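Local coordinates for protein scyllo-inosose 3-dehydrogenase (PDB 3IP1) that catalyses the NAD(+)-dependent oxidation of scyllo-inosose to 3-dehydro-scyllo-inosose, probably in myo-inositol breakdown, as a zinc-containing dehydrogenase, at residues Val6-Lys11 and His73-Asp78; Gly180-Asp185 and Asp362-Ile367; Ser198-Ala203 and Gly226-Ala231; Ala273-Thr278 and Glu301-Arg306. All blocks are in the same frame, centred on the assembly; numbering follows the deposited sequence.

Contact 1 (Val6-Lys11 and His73-Asp78); sequences VRLHAK and HMAQTD
Leu8 holds its CG opposite the backbone N and beside the carbonyl carbon (chi1 -170°), a setting that carries CD1 off strand 3-12 and onto helix 69-75, above the backbone at Met74. Met74, a selenomethionine in this crystal, starts out toward the strand, but the rest of its chain leads away and bends at chi3 (-74°), so CB is the part that meets the leucine. A single methyl therefore does the touching for the strand. CD1 lies over the flat face of the peptide bond that joins Met74 to Ala75, 3.6 Å from Met74 O and 4.0 Å from Ala75 N. The same Leu8 CD1 has Met74 CB at 3.9 Å and Ala75 CB at 4.1 Å, so two methyls and a methylene gather beside the face of a peptide group. The contact is van der Waals in kind, and Leu8 and Met74 are both buried. The helix carries Ser70 and His73, which probably belong to a charge relay system, as in relatives, and the side chain of Met74 is about 6 Å from that of His97, a ligand of the first zinc. Strand 3-12 packs against this helix. Around the contact, Val42 of strand 40-47 touches both Leu8 and Ala75, while the backbone of Leu8 pairs with Val93 of strand 93-94. Phe155 lies against Met74, and Ile380 packs on Ala75, so that the contact joins a small antiparallel sheet to helix 69-75, with helix 376-382 beside it.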
loop_
_atom_site.group_PDB
_atom_site.type_symbol
_atom_site.label_atom_id
_atom_site.label_comp_id
_atom_site.label_asym_id
_atom_site.label_seq_id
_atom_site.Cartn_x
_atom_site.Cartn_y
_atom_site.Cartn_z
ATOM N N VAL A 6 19.163 -11.558 -38.240
ATOM C CA VAL A 6 20.258 -10.661 -37.868
ATOM C C VAL A 6 20.953 -11.214 -36.611
ATOM O O VAL A 6 20.365 -11.212 -35.506
ATOM C CB VAL A 6 19.713 -9.249 -37.635
ATOM C CG1 VAL A 6 20.786 -8.318 -37.149
ATOM C CG2 VAL A 6 19.034 -8.706 -38.924
ATOM N N ARG A 7 22.193 -11.692 -36.778
ATOM C CA ARG A 7 22.936 -12.325 -35.687
ATOM C C ARG A 7 24.220 -11.578 -35.320
ATOM O O ARG A 7 24.894 -11.006 -36.189
ATOM C CB ARG A 7 23.241 -13.792 -36.000
ATOM C CG ARG A 7 22.006 -14.615 -36.389
ATOM C CD ARG A 7 22.242 -16.112 -36.176
ATOM N NE ARG A 7 21.890 -16.533 -34.824
ATOM C CZ ARG A 7 22.519 -17.484 -34.143
ATOM N NH1 ARG A 7 22.113 -17.796 -32.925
ATOM N NH2 ARG A 7 23.558 -18.113 -34.666
ATOM N N LEU A 8 24.538 -11.576 -34.029
ATOM C CA LEU A 8 25.774 -10.971 -33.530
ATOM C C LEU A 8 26.784 -12.054 -33.160
ATOM O O LEU A 8 26.495 -12.938 -32.369
ATOM C CB LEU A 8 25.511 -10.053 -32.319
ATOM C CG LEU A 8 26.649 -9.146 -31.796
ATOM C CD1 LEU A 8 26.104 -7.863 -31.166
ATOM C CD2 LEU A 8 27.600 -9.848 -30.807
ATOM N N HIS A 9 27.978 -11.958 -33.734
ATOM C CA HIS A 9 29.086 -12.828 -33.371
ATOM C C HIS A 9 30.143 -11.993 -32.672
ATOM O O HIS A 9 30.341 -10.833 -33.013
ATOM C CB HIS A 9 29.676 -13.487 -34.632
ATOM C CG HIS A 9 28.736 -14.449 -35.288
ATOM N ND1 HIS A 9 28.836 -15.817 -35.125
ATOM C CD2 HIS A 9 27.649 -14.240 -36.072
ATOM C CE1 HIS A 9 27.854 -16.408 -35.781
ATOM N NE2 HIS A 9 27.118 -15.474 -36.362
ATOM N N ALA A 10 30.800 -12.568 -31.675
ATOM C CA ALA A 10 31.889 -11.878 -31.012
ATOM C C ALA A 10 32.904 -12.899 -30.535
ATOM O O ALA A 10 32.604 -14.089 -30.485
ATOM C CB ALA A 10 31.372 -11.044 -29.838
ATOM N N LYS A 11 34.095 -12.413 -30.179
ATOM C CA LYS A 11 35.162 -13.240 -29.598
ATOM C C LYS A 11 35.072 -13.316 -28.061
ATOM O O LYS A 11 34.920 -12.290 -27.391
ATOM C CB LYS A 11 36.527 -12.672 -30.036
ATOM C CG LYS A 11 37.747 -13.480 -29.589
ATOM C CD LYS A 11 39.033 -12.717 -29.854
ATOM C CE LYS A 11 40.274 -13.548 -29.447
ATOM N NZ LYS A 11 41.550 -12.847 -29.793
ATOM N N HIS A 73 24.556 -0.985 -28.196
ATOM C CA HIS A 73 25.670 -1.143 -27.264
ATOM C C HIS A 73 26.325 -2.522 -27.275
ATOM O O HIS A 73 27.518 -2.644 -26.944
ATOM C CB HIS A 73 25.262 -0.710 -25.850
ATOM C CG HIS A 73 24.989 0.760 -25.747
ATOM N ND1 HIS A 73 24.277 1.325 -24.709
ATOM C CD2 HIS A 73 25.327 1.781 -26.570
ATOM C CE1 HIS A 73 24.197 2.631 -24.891
ATOM N NE2 HIS A 73 24.824 2.933 -26.016
HETATM N N MSE A 74 25.564 -3.546 -27.669
HETATM C CA MSE A 74 26.150 -4.865 -27.894
HETATM C C MSE A 74 27.099 -4.909 -29.094
HETATM O O MSE A 74 28.056 -5.679 -29.083
HETATM C CB MSE A 74 25.075 -5.955 -27.981
HETATM C CG MSE A 74 24.611 -6.496 -26.619
HETATM SE SE MSE A 74 23.287 -7.930 -26.827
HETATM C CE MSE A 74 21.766 -6.823 -27.360
ATOM N N ALA A 75 26.847 -4.073 -30.116
ATOM C CA ALA A 75 27.647 -4.081 -31.339
ATOM C C ALA A 75 28.655 -2.927 -31.400
ATOM O O ALA A 75 29.363 -2.776 -32.396
ATOM C CB ALA A 75 26.747 -4.031 -32.537
ATOM N N GLN A 76 28.670 -2.085 -30.365
ATOM C CA GLN A 76 29.585 -0.961 -30.284
ATOM C C GLN A 76 30.684 -1.354 -29.314
ATOM O O GLN A 76 30.424 -2.057 -28.344
ATOM C CB GLN A 76 28.864 0.265 -29.753
ATOM C CG GLN A 76 29.712 1.529 -29.691
ATOM C CD GLN A 76 28.857 2.777 -29.504
ATOM O OE1 GLN A 76 27.652 2.683 -29.295
ATOM N NE2 GLN A 76 29.469 3.942 -29.613
ATOM N N THR A 77 31.902 -0.872 -29.550
ATOM C CA THR A 77 33.029 -1.230 -28.675
ATOM C C THR A 77 33.752 -0.036 -28.073
ATOM O O THR A 77 33.685 1.066 -28.602
ATOM C CB THR A 77 34.092 -2.045 -29.422
ATOM O OG1 THR A 77 34.792 -1.173 -30.308
ATOM C CG2 THR A 77 33.460 -3.191 -30.214
ATOM N N ASP A 78 34.464 -0.273 -26.975
ATOM C CA ASP A 78 35.421 0.712 -26.477
ATOM C C ASP A 78 36.692 0.653 -27.320
ATOM O O ASP A 78 36.764 -0.106 -28.302
ATOM C CB ASP A 78 35.721 0.491 -24.998
ATOM C CG ASP A 78 36.326 -0.875 -24.717
ATOM O OD1 ASP A 78 36.870 -1.508 -25.662
ATOM O OD2 ASP A 78 36.253 -1.313 -23.547
#

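Contact 2 (Gly180-Asp185 and Asp362-Ile367); sequences GVYEGD and DMTKII
Van der Waals contact comes first: the phenol of Tyr182 runs up against Asp362, its OH 3.3 Å from Asp362 CA. Tyr182 CE2 has Asp362 OD1 at 3.5 Å, in the ring plane and at its edge, with ring and carboxylate turned 80° apart. Asp362 CG lies anti to the backbone N (chi1 -179°), which sets OD1 between this ring edge and Thr364. On Thr364 the methyl CG2 reaches Tyr182 CE2 obliquely, at 4.3 Å. A water provides the polar link between the segments, accepting from Met363 N at 2.8 Å and bonding to Tyr182 OH. Among the direct hydrogen bonds, Asp362 OD1 is gripped twice by Thr364: OG1 donates into the syn lone pair at 2.6 Å, and the backbone N reaches OD1 at 2.9 Å from above the carboxylate plane, making an Asx turn that leads into the 3-10 segment 364-366. In the ionic part, Arg186 forms a salt bridge with Asp362 OD2 and also bonds Thr364 OG1, which helps fix the carboxylate's rotation. Were Asp362 an alanine, Arg186 would probably lose its charged mate on this turn, and Thr364 N and OG1 their shared acceptor, freeing the turn to shift. The contact joins the loop before helix 185-192 to the loop after helix 349-358; Leu187 and Ala190 of helix 185-192 touch Tyr182, and Met363 packs on helix 224-235.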
loop_
_atom_site.group_PDB
_atom_site.type_symbol
_atom_site.label_atom_id
_atom_site.label_comp_id
_atom_site.label_asym_id
_atom_site.label_seq_id
_atom_site.Cartn_x
_atom_site.Cartn_y
_atom_site.Cartn_z
ATOM N N GLY A 180 -8.619 -2.397 -35.599
ATOM C CA GLY A 180 -9.635 -1.392 -35.895
ATOM C C GLY A 180 -9.341 -0.066 -35.228
ATOM O O GLY A 180 -10.032 0.930 -35.479
ATOM N N VAL A 181 -8.330 -0.055 -34.361
ATOM C CA VAL A 181 -7.791 1.177 -33.812
ATOM C C VAL A 181 -6.535 1.530 -34.617
ATOM O O VAL A 181 -6.327 2.667 -35.005
ATOM C CB VAL A 181 -7.427 1.011 -32.322
ATOM C CG1 VAL A 181 -6.930 2.337 -31.742
ATOM C CG2 VAL A 181 -8.616 0.482 -31.527
ATOM N N TYR A 182 -5.698 0.522 -34.844
ATOM C CA TYR A 182 -4.465 0.656 -35.590
ATOM C C TYR A 182 -4.616 -0.200 -36.836
ATOM O O TYR A 182 -4.822 -1.407 -36.744
ATOM C CB TYR A 182 -3.273 0.160 -34.762
ATOM C CG TYR A 182 -2.947 1.014 -33.572
ATOM C CD1 TYR A 182 -3.628 0.852 -32.366
ATOM C CD2 TYR A 182 -1.956 1.989 -33.649
ATOM C CE1 TYR A 182 -3.335 1.649 -31.265
ATOM C CE2 TYR A 182 -1.647 2.792 -32.558
ATOM C CZ TYR A 182 -2.338 2.620 -31.371
ATOM O OH TYR A 182 -2.037 3.412 -30.289
ATOM N N GLU A 183 -4.518 0.441 -37.995
ATOM C CA GLU A 183 -4.765 -0.208 -39.289
ATOM C C GLU A 183 -3.520 -0.851 -39.861
ATOM O O GLU A 183 -2.448 -0.237 -39.860
ATOM C CB GLU A 183 -5.252 0.840 -40.288
ATOM C CG GLU A 183 -6.510 1.533 -39.852
ATOM C CD GLU A 183 -7.733 0.680 -40.088
ATOM O OE1 GLU A 183 -8.358 0.234 -39.093
ATOM O OE2 GLU A 183 -8.058 0.451 -41.279
ATOM N N GLY A 184 -3.673 -2.074 -40.367
ATOM C CA GLY A 184 -2.593 -2.763 -41.076
ATOM C C GLY A 184 -1.295 -2.859 -40.284
ATOM O O GLY A 184 -1.280 -3.372 -39.157
ATOM N N ASP A 185 -0.215 -2.345 -40.873
ATOM C CA ASP A 185 1.135 -2.438 -40.289
ATOM C C ASP A 185 1.305 -1.636 -39.007
ATOM O O ASP A 185 2.138 -1.986 -38.167
ATOM C CB ASP A 185 2.197 -1.978 -41.288
ATOM C CG ASP A 185 2.507 -3.019 -42.346
ATOM O OD1 ASP A 185 2.026 -4.176 -42.255
ATOM O OD2 ASP A 185 3.247 -2.669 -43.283
ATOM N N ASP A 362 -1.011 6.488 -28.290
ATOM C CA ASP A 362 -0.292 6.079 -29.491
ATOM C C ASP A 362 1.225 6.347 -29.403
ATOM O O ASP A 362 1.692 7.473 -29.633
ATOM C CB ASP A 362 -0.880 6.795 -30.719
ATOM C CG ASP A 362 -0.189 6.403 -32.016
ATOM O OD1 ASP A 362 0.590 5.427 -32.023
ATOM O OD2 ASP A 362 -0.433 7.076 -33.040
HETATM N N MSE A 363 1.990 5.302 -29.123
HETATM C CA MSE A 363 3.435 5.445 -29.010
HETATM C C MSE A 363 4.152 5.447 -30.372
HETATM O O MSE A 363 5.348 5.725 -30.430
HETATM C CB MSE A 363 4.019 4.348 -28.109
HETATM C CG MSE A 363 3.581 4.420 -26.670
HETATM SE SE MSE A 363 4.183 6.056 -25.821
HETATM C CE MSE A 363 6.077 5.948 -26.218
ATOM N N THR A 364 3.437 5.130 -31.450
ATOM C CA THR A 364 4.058 5.027 -32.785
ATOM C C THR A 364 4.622 6.367 -33.255
ATOM O O THR A 364 5.477 6.401 -34.142
ATOM C CB THR A 364 3.111 4.434 -33.882
ATOM O OG1 THR A 364 2.033 5.344 -34.160
ATOM C CG2 THR A 364 2.557 3.082 -33.450
ATOM N N LYS A 365 4.194 7.453 -32.608
ATOM C CA LYS A 365 4.716 8.783 -32.895
ATOM C C LYS A 365 6.237 8.867 -32.744
ATOM O O LYS A 365 6.865 9.755 -33.310
ATOM C CB LYS A 365 4.062 9.842 -31.996
ATOM C CG LYS A 365 2.540 9.965 -32.133
ATOM C CD LYS A 365 2.059 11.207 -31.401
ATOM C CE LYS A 365 0.629 11.563 -31.770
ATOM N NZ LYS A 365 -0.357 10.895 -30.871
ATOM N N ILE A 366 6.826 7.958 -31.974
ATOM C CA ILE A 366 8.259 8.026 -31.713
ATOM C C ILE A 366 9.121 7.292 -32.744
ATOM O O ILE A 366 10.351 7.430 -32.736
ATOM C CB ILE A 366 8.629 7.572 -30.270
ATOM C CG1 ILE A 366 8.637 6.041 -30.156
ATOM C CG2 ILE A 366 7.719 8.286 -29.230
ATOM C CD1 ILE A 366 9.415 5.520 -28.948
ATOM N N ILE A 367 8.491 6.522 -33.623
ATOM C CA ILE A 367 9.232 5.807 -34.651
ATOM C C ILE A 367 9.730 6.813 -35.688
ATOM O O ILE A 367 8.938 7.446 -36.370
ATOM C CB ILE A 367 8.402 4.659 -35.290
ATOM C CG1 ILE A 367 8.030 3.617 -34.218
ATOM C CG2 ILE A 367 9.179 3.991 -36.444
ATOM C CD1 ILE A 367 6.971 2.608 -34.648
HETATM O O HOH W 1 0.982 2.755 -29.658
#

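Contact 3 (Ser198-Ala203 and Gly226-Ala231); sequences SVAYNA and GLAAVA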
loop_
_atom_site.group_PDB
_atom_site.type_symbol
_atom_site.label_atom_id
_atom_site.label_comp_id
_atom_site.label_asym_id
_atom_site.label_seq_id
_atom_site.Cartn_x
_atom_site.Cartn_y
_atom_site.Cartn_z
ATOM N N SER A 198 6.431 -0.765 -21.500
ATOM C CA SER A 198 6.226 -1.522 -20.258
ATOM C C SER A 198 7.375 -1.366 -19.282
ATOM O O SER A 198 7.172 -1.466 -18.071
ATOM C CB SER A 198 6.001 -3.014 -20.571
ATOM O OG SER A 198 4.789 -3.188 -21.299
ATOM N N VAL A 199 8.583 -1.144 -19.801
ATOM C CA VAL A 199 9.714 -0.781 -18.950
ATOM C C VAL A 199 9.394 0.526 -18.198
ATOM O O VAL A 199 9.556 0.592 -16.976
ATOM C CB VAL A 199 11.031 -0.628 -19.768
ATOM C CG1 VAL A 199 12.123 0.054 -18.934
ATOM C CG2 VAL A 199 11.524 -2.002 -20.299
ATOM N N ALA A 200 8.970 1.554 -18.934
ATOM C CA ALA A 200 8.545 2.827 -18.356
ATOM C C ALA A 200 7.372 2.619 -17.394
ATOM O O ALA A 200 7.352 3.159 -16.287
ATOM C CB ALA A 200 8.135 3.804 -19.465
ATOM N N TYR A 201 6.403 1.824 -17.825
ATOM C CA TYR A 201 5.218 1.577 -17.006
ATOM C C TYR A 201 5.597 0.933 -15.673
ATOM O O TYR A 201 5.145 1.383 -14.634
ATOM C CB TYR A 201 4.211 0.713 -17.772
ATOM C CG TYR A 201 2.823 0.633 -17.165
ATOM C CD1 TYR A 201 2.581 -0.133 -16.019
ATOM C CD2 TYR A 201 1.732 1.284 -17.770
ATOM C CE1 TYR A 201 1.288 -0.229 -15.464
ATOM C CE2 TYR A 201 0.449 1.185 -17.245
ATOM C CZ TYR A 201 0.234 0.430 -16.080
ATOM O OH TYR A 201 -1.030 0.328 -15.539
ATOM N N ASN A 202 6.427 -0.109 -15.722
ATOM C CA ASN A 202 6.916 -0.780 -14.512
ATOM C C ASN A 202 7.647 0.217 -13.608
ATOM O O ASN A 202 7.497 0.206 -12.389
ATOM C CB ASN A 202 7.853 -1.934 -14.888
ATOM C CG ASN A 202 8.337 -2.737 -13.671
ATOM O OD1 ASN A 202 7.553 -3.399 -12.992
ATOM N ND2 ASN A 202 9.649 -2.709 -13.421
ATOM N N ALA A 203 8.419 1.103 -14.223
ATOM C CA ALA A 203 9.192 2.058 -13.475
ATOM C C ALA A 203 8.321 3.087 -12.769
ATOM O O ALA A 203 8.558 3.374 -11.607
ATOM C CB ALA A 203 10.227 2.727 -14.379
ATOM N N GLY A 226 11.882 7.434 -21.338
ATOM C CA GLY A 226 11.372 8.740 -20.867
ATOM C C GLY A 226 10.135 9.205 -21.635
ATOM O O GLY A 226 9.202 9.739 -21.054
ATOM N N LEU A 227 10.114 8.976 -22.945
ATOM C CA LEU A 227 8.964 9.344 -23.764
ATOM C C LEU A 227 7.688 8.540 -23.441
ATOM O O LEU A 227 6.598 9.091 -23.455
ATOM C CB LEU A 227 9.317 9.235 -25.250
ATOM C CG LEU A 227 10.280 10.316 -25.765
ATOM C CD1 LEU A 227 10.574 10.158 -27.273
ATOM C CD2 LEU A 227 9.748 11.720 -25.459
ATOM N N ALA A 228 7.835 7.244 -23.167
ATOM C CA ALA A 228 6.716 6.409 -22.743
ATOM C C ALA A 228 6.195 6.893 -21.406
ATOM O O ALA A 228 4.974 7.026 -21.224
ATOM C CB ALA A 228 7.137 4.944 -22.653
ATOM N N ALA A 229 7.111 7.209 -20.486
ATOM C CA ALA A 229 6.704 7.739 -19.184
ATOM C C ALA A 229 5.874 9.029 -19.302
ATOM O O ALA A 229 4.920 9.211 -18.549
ATOM C CB ALA A 229 7.901 7.930 -18.258
ATOM N N VAL A 230 6.212 9.905 -20.253
ATOM C CA VAL A 230 5.442 11.139 -20.464
ATOM C C VAL A 230 4.009 10.793 -20.786
ATOM O O VAL A 230 3.076 11.310 -20.145
ATOM C CB VAL A 230 6.020 12.022 -21.605
ATOM C CG1 VAL A 230 5.035 13.134 -21.988
ATOM C CG2 VAL A 230 7.329 12.637 -21.164
ATOM N N ALA A 231 3.854 9.922 -21.777
ATOM C CA ALA A 231 2.554 9.433 -22.218
ATOM C C ALA A 231 1.792 8.763 -21.078
ATOM O O ALA A 231 0.619 9.075 -20.844
ATOM C CB ALA A 231 2.730 8.462 -23.398
#
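Ala200, which presses its CB into helix 224-235 against Ala228 and Ala229, rides on a helical turn closed by the bond from Asn202 N to Ser198 O, 2.8 Å long. Across from it, Ala228 and Ala229 lie on a turn whose bond from Ala231 N to Leu227 O is weak, at 3.3 Å. The side chains that meet here are all methyls. That of Ala200 points toward the partner helix, and Ala228 answers with its own: the two CB atoms are 3.5 Å apart. From there Ala200 CB also reaches backbone, with Ala229 N at 3.7 Å, while the CB of Ala229 turns off to one side and stands 4.3 Å from that of Ala200. One methyl is thus seated between two successive residues of the partner helix, against main chain as well as side chain. The CA atoms of Ala200 and Ala229 come within 5.3 Å, a very close approach for two helices. Helix 224-235 begins at the probable Rossmann glycine motif, of which Gly226 is part, and Ala200 also touches Ile225, a likely NAD(+) contact by similarity. Helix 194-207 carries the metal ligand Glu195 near its start; farther along, Tyr201 OH bonds to Pro213 O of the second subunit. Chemically, only methyls meet as side chains within these two segments, which lets the backbones come close, so the helix carrying Glu195 and the helix of the probable coenzyme-binding motif can lie near each other through van der Waals contact.

Contact 4 (Ala273-Thr278 and Glu301-Arg306); sequences AVLDYT and EEVIWR
Two neighbouring helices of the Rossmann coenzyme domain, both parts of beta-alpha-beta crossovers of its parallel sheet, meet where Val274 and Leu275 of helix 270-277 face Val303 and Arg306 of helix 293-306. The helix segments run in broadly the same direction, 36° apart, with axes 10.3 Å from each other at closest approach. Nearer the sheet, the two valines cross at about a right angle, Val274 CG1 lying 3.7 Å from Val303 CG1. In both valines CG1 is the branch opposite the backbone N (chi1 165° in Val274), which brings these methyls together. Leu275 CD2 adds a looser touch, 4.3 Å from Val303 CG1. Leu275 CD1 lies over one face of the Arg306 guanidinium, close to the centre and 3.6 Å from CZ. At the edge of that group, in its plane, Arg306 NH1 donates to Glu302 OE2 at 3.0 Å and nearly straight (160°); NH1 also forms a salt bridge with Glu272. At the end of the first helix, Val274 O accepts from both Thr278 N and Thr278 OG1, each 3.0 Å away and coming from opposite faces of the carbonyl plane. Val218 and Phe286, on strands 216-220 and 285-288, touch Val274 and Val303. The chemistry changes from apolar valines inside to an exposed arginine outside: two carboxylates probably offset its charge, while its flat face lies under a leucine methyl, letting a charged residue finish an apolar helix-helix contact.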
loop_
_atom_site.group_PDB
_atom_site.type_symbol
_atom_site.label_atom_id
_atom_site.label_comp_id
_atom_site.label_asym_id
_atom_site.label_seq_id
_atom_site.Cartn_x
_atom_site.Cartn_y
_atom_site.Cartn_z
ATOM N N ALA A 273 13.301 26.275 -13.370
ATOM C CA ALA A 273 12.253 26.030 -14.349
ATOM C C ALA A 273 11.223 25.061 -13.779
ATOM O O ALA A 273 10.021 25.314 -13.876
ATOM C CB ALA A 273 12.835 25.490 -15.672
ATOM N N VAL A 274 11.701 23.971 -13.174
ATOM C CA VAL A 274 10.795 23.014 -12.520
ATOM C C VAL A 274 9.993 23.696 -11.399
ATOM O O VAL A 274 8.775 23.537 -11.331
ATOM C CB VAL A 274 11.548 21.766 -11.973
ATOM C CG1 VAL A 274 10.661 20.968 -10.977
ATOM C CG2 VAL A 274 12.012 20.865 -13.122
ATOM N N LEU A 275 10.680 24.464 -10.545
ATOM C CA LEU A 275 10.012 25.181 -9.462
ATOM C C LEU A 275 9.012 26.221 -9.951
ATOM O O LEU A 275 7.957 26.416 -9.332
ATOM C CB LEU A 275 11.008 25.785 -8.467
ATOM C CG LEU A 275 11.719 24.730 -7.609
ATOM C CD1 LEU A 275 12.910 25.321 -6.858
ATOM C CD2 LEU A 275 10.760 24.011 -6.645
ATOM N N ASP A 276 9.331 26.867 -11.070
ATOM C CA ASP A 276 8.453 27.881 -11.629
ATOM C C ASP A 276 7.194 27.208 -12.174
ATOM O O ASP A 276 6.078 27.551 -11.791
ATOM C CB ASP A 276 9.175 28.666 -12.725
ATOM C CG ASP A 276 8.222 29.440 -13.620
ATOM O OD1 ASP A 276 7.220 29.979 -13.106
ATOM O OD2 ASP A 276 8.472 29.527 -14.847
ATOM N N TYR A 277 7.390 26.221 -13.043
ATOM C CA TYR A 277 6.288 25.507 -13.671
ATOM C C TYR A 277 5.339 24.833 -12.680
ATOM O O TYR A 277 4.142 24.754 -12.937
ATOM C CB TYR A 277 6.844 24.464 -14.642
ATOM C CG TYR A 277 7.530 25.059 -15.852
ATOM C CD1 TYR A 277 7.011 26.191 -16.491
ATOM C CD2 TYR A 277 8.677 24.464 -16.383
ATOM C CE1 TYR A 277 7.637 26.734 -17.618
ATOM C CE2 TYR A 277 9.309 24.992 -17.502
ATOM C CZ TYR A 277 8.787 26.118 -18.113
ATOM O OH TYR A 277 9.421 26.631 -19.211
ATOM N N THR A 278 5.874 24.344 -11.561
ATOM C CA THR A 278 5.037 23.688 -10.561
ATOM C C THR A 278 4.565 24.641 -9.451
ATOM O O THR A 278 4.071 24.191 -8.415
ATOM C CB THR A 278 5.733 22.446 -9.913
ATOM O OG1 THR A 278 6.873 22.874 -9.162
ATOM C CG2 THR A 278 6.144 21.401 -10.950
ATOM N N GLU A 301 17.736 16.705 -6.158
ATOM C CA GLU A 301 17.749 16.954 -4.723
ATOM C C GLU A 301 17.440 18.413 -4.380
ATOM O O GLU A 301 16.821 18.691 -3.354
ATOM C CB GLU A 301 19.088 16.531 -4.123
ATOM C CG GLU A 301 19.245 15.019 -3.985
ATOM C CD GLU A 301 20.410 14.671 -3.090
ATOM O OE1 GLU A 301 21.203 15.595 -2.857
ATOM O OE2 GLU A 301 20.551 13.505 -2.629
ATOM N N GLU A 302 17.839 19.343 -5.243
ATOM C CA GLU A 302 17.583 20.738 -4.949
ATOM C C GLU A 302 16.101 21.068 -5.120
ATOM O O GLU A 302 15.532 21.818 -4.312
ATOM C CB GLU A 302 18.463 21.692 -5.776
ATOM C CG GLU A 302 18.441 23.107 -5.173
ATOM C CD GLU A 302 19.027 24.194 -6.071
ATOM O OE1 GLU A 302 19.929 23.895 -6.881
ATOM O OE2 GLU A 302 18.588 25.362 -5.950
ATOM N N VAL A 303 15.482 20.529 -6.171
ATOM C CA VAL A 303 14.045 20.667 -6.339
ATOM C C VAL A 303 13.282 20.032 -5.158
ATOM O O VAL A 303 12.391 20.664 -4.577
ATOM C CB VAL A 303 13.540 20.062 -7.659
ATOM C CG1 VAL A 303 12.016 19.979 -7.632
ATOM C CG2 VAL A 303 14.012 20.907 -8.860
ATOM N N ILE A 304 13.642 18.806 -4.794
ATOM C CA ILE A 304 12.949 18.113 -3.720
ATOM C C ILE A 304 13.039 18.972 -2.452
ATOM O O ILE A 304 12.033 19.214 -1.786
ATOM C CB ILE A 304 13.506 16.680 -3.481
ATOM C CG1 ILE A 304 13.127 15.743 -4.650
ATOM C CG2 ILE A 304 12.958 16.119 -2.183
ATOM C CD1 ILE A 304 13.818 14.314 -4.599
ATOM N N TRP A 305 14.248 19.451 -2.161
ATOM C CA TRP A 305 14.519 20.262 -0.983
ATOM C C TRP A 305 13.678 21.537 -0.964
ATOM O O TRP A 305 12.990 21.806 0.007
ATOM C CB TRP A 305 16.000 20.625 -0.912
ATOM C CG TRP A 305 16.361 21.382 0.335
ATOM C CD1 TRP A 305 16.573 22.731 0.449
ATOM C CD2 TRP A 305 16.541 20.833 1.649
ATOM N NE1 TRP A 305 16.886 23.054 1.754
ATOM C CE2 TRP A 305 16.879 21.910 2.510
ATOM C CE3 TRP A 305 16.462 19.537 2.179
ATOM C CZ2 TRP A 305 17.138 21.729 3.874
ATOM C CZ3 TRP A 305 16.721 19.354 3.529
ATOM C CH2 TRP A 305 17.048 20.450 4.367
ATOM N N ARG A 306 13.714 22.294 -2.052
ATOM C CA ARG A 306 13.069 23.605 -2.103
ATOM C C ARG A 306 11.550 23.571 -2.326
ATOM O O ARG A 306 10.856 24.529 -1.970
ATOM C CB ARG A 306 13.741 24.471 -3.177
ATOM C CG ARG A 306 15.174 24.908 -2.803
ATOM C CD ARG A 306 15.857 25.651 -3.942
ATOM N NE ARG A 306 15.051 26.801 -4.366
ATOM C CZ ARG A 306 15.321 27.563 -5.424
ATOM N NH1 ARG A 306 16.379 27.308 -6.174
ATOM N NH2 ARG A 306 14.522 28.576 -5.734
#

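How the contacts relate
From the N terminus, contact 1 closes first, bringing strand 3-12 onto helix 69-75 within the catalytic part of the chain. Contact 2 then opens at 180-185 and shuts only at 362-367, tying the loop before helix 185-192 to the loop between helix 349-358 and strand 369-371 and enclosing much of the coenzyme domain. Nested inside that long loop, and in series with each other, are contact 3, which joins helices 194-207 and 224-235, and contact 4, which joins two helices farther out on the Rossmann sheet. None of the loops cross. Contacts 2 and 3 touch, Met363 resting on Ala228 and Ala231 and Ile366 on Leu227. Contact 4 stands apart, its centre about 22 Å from that of contact 3.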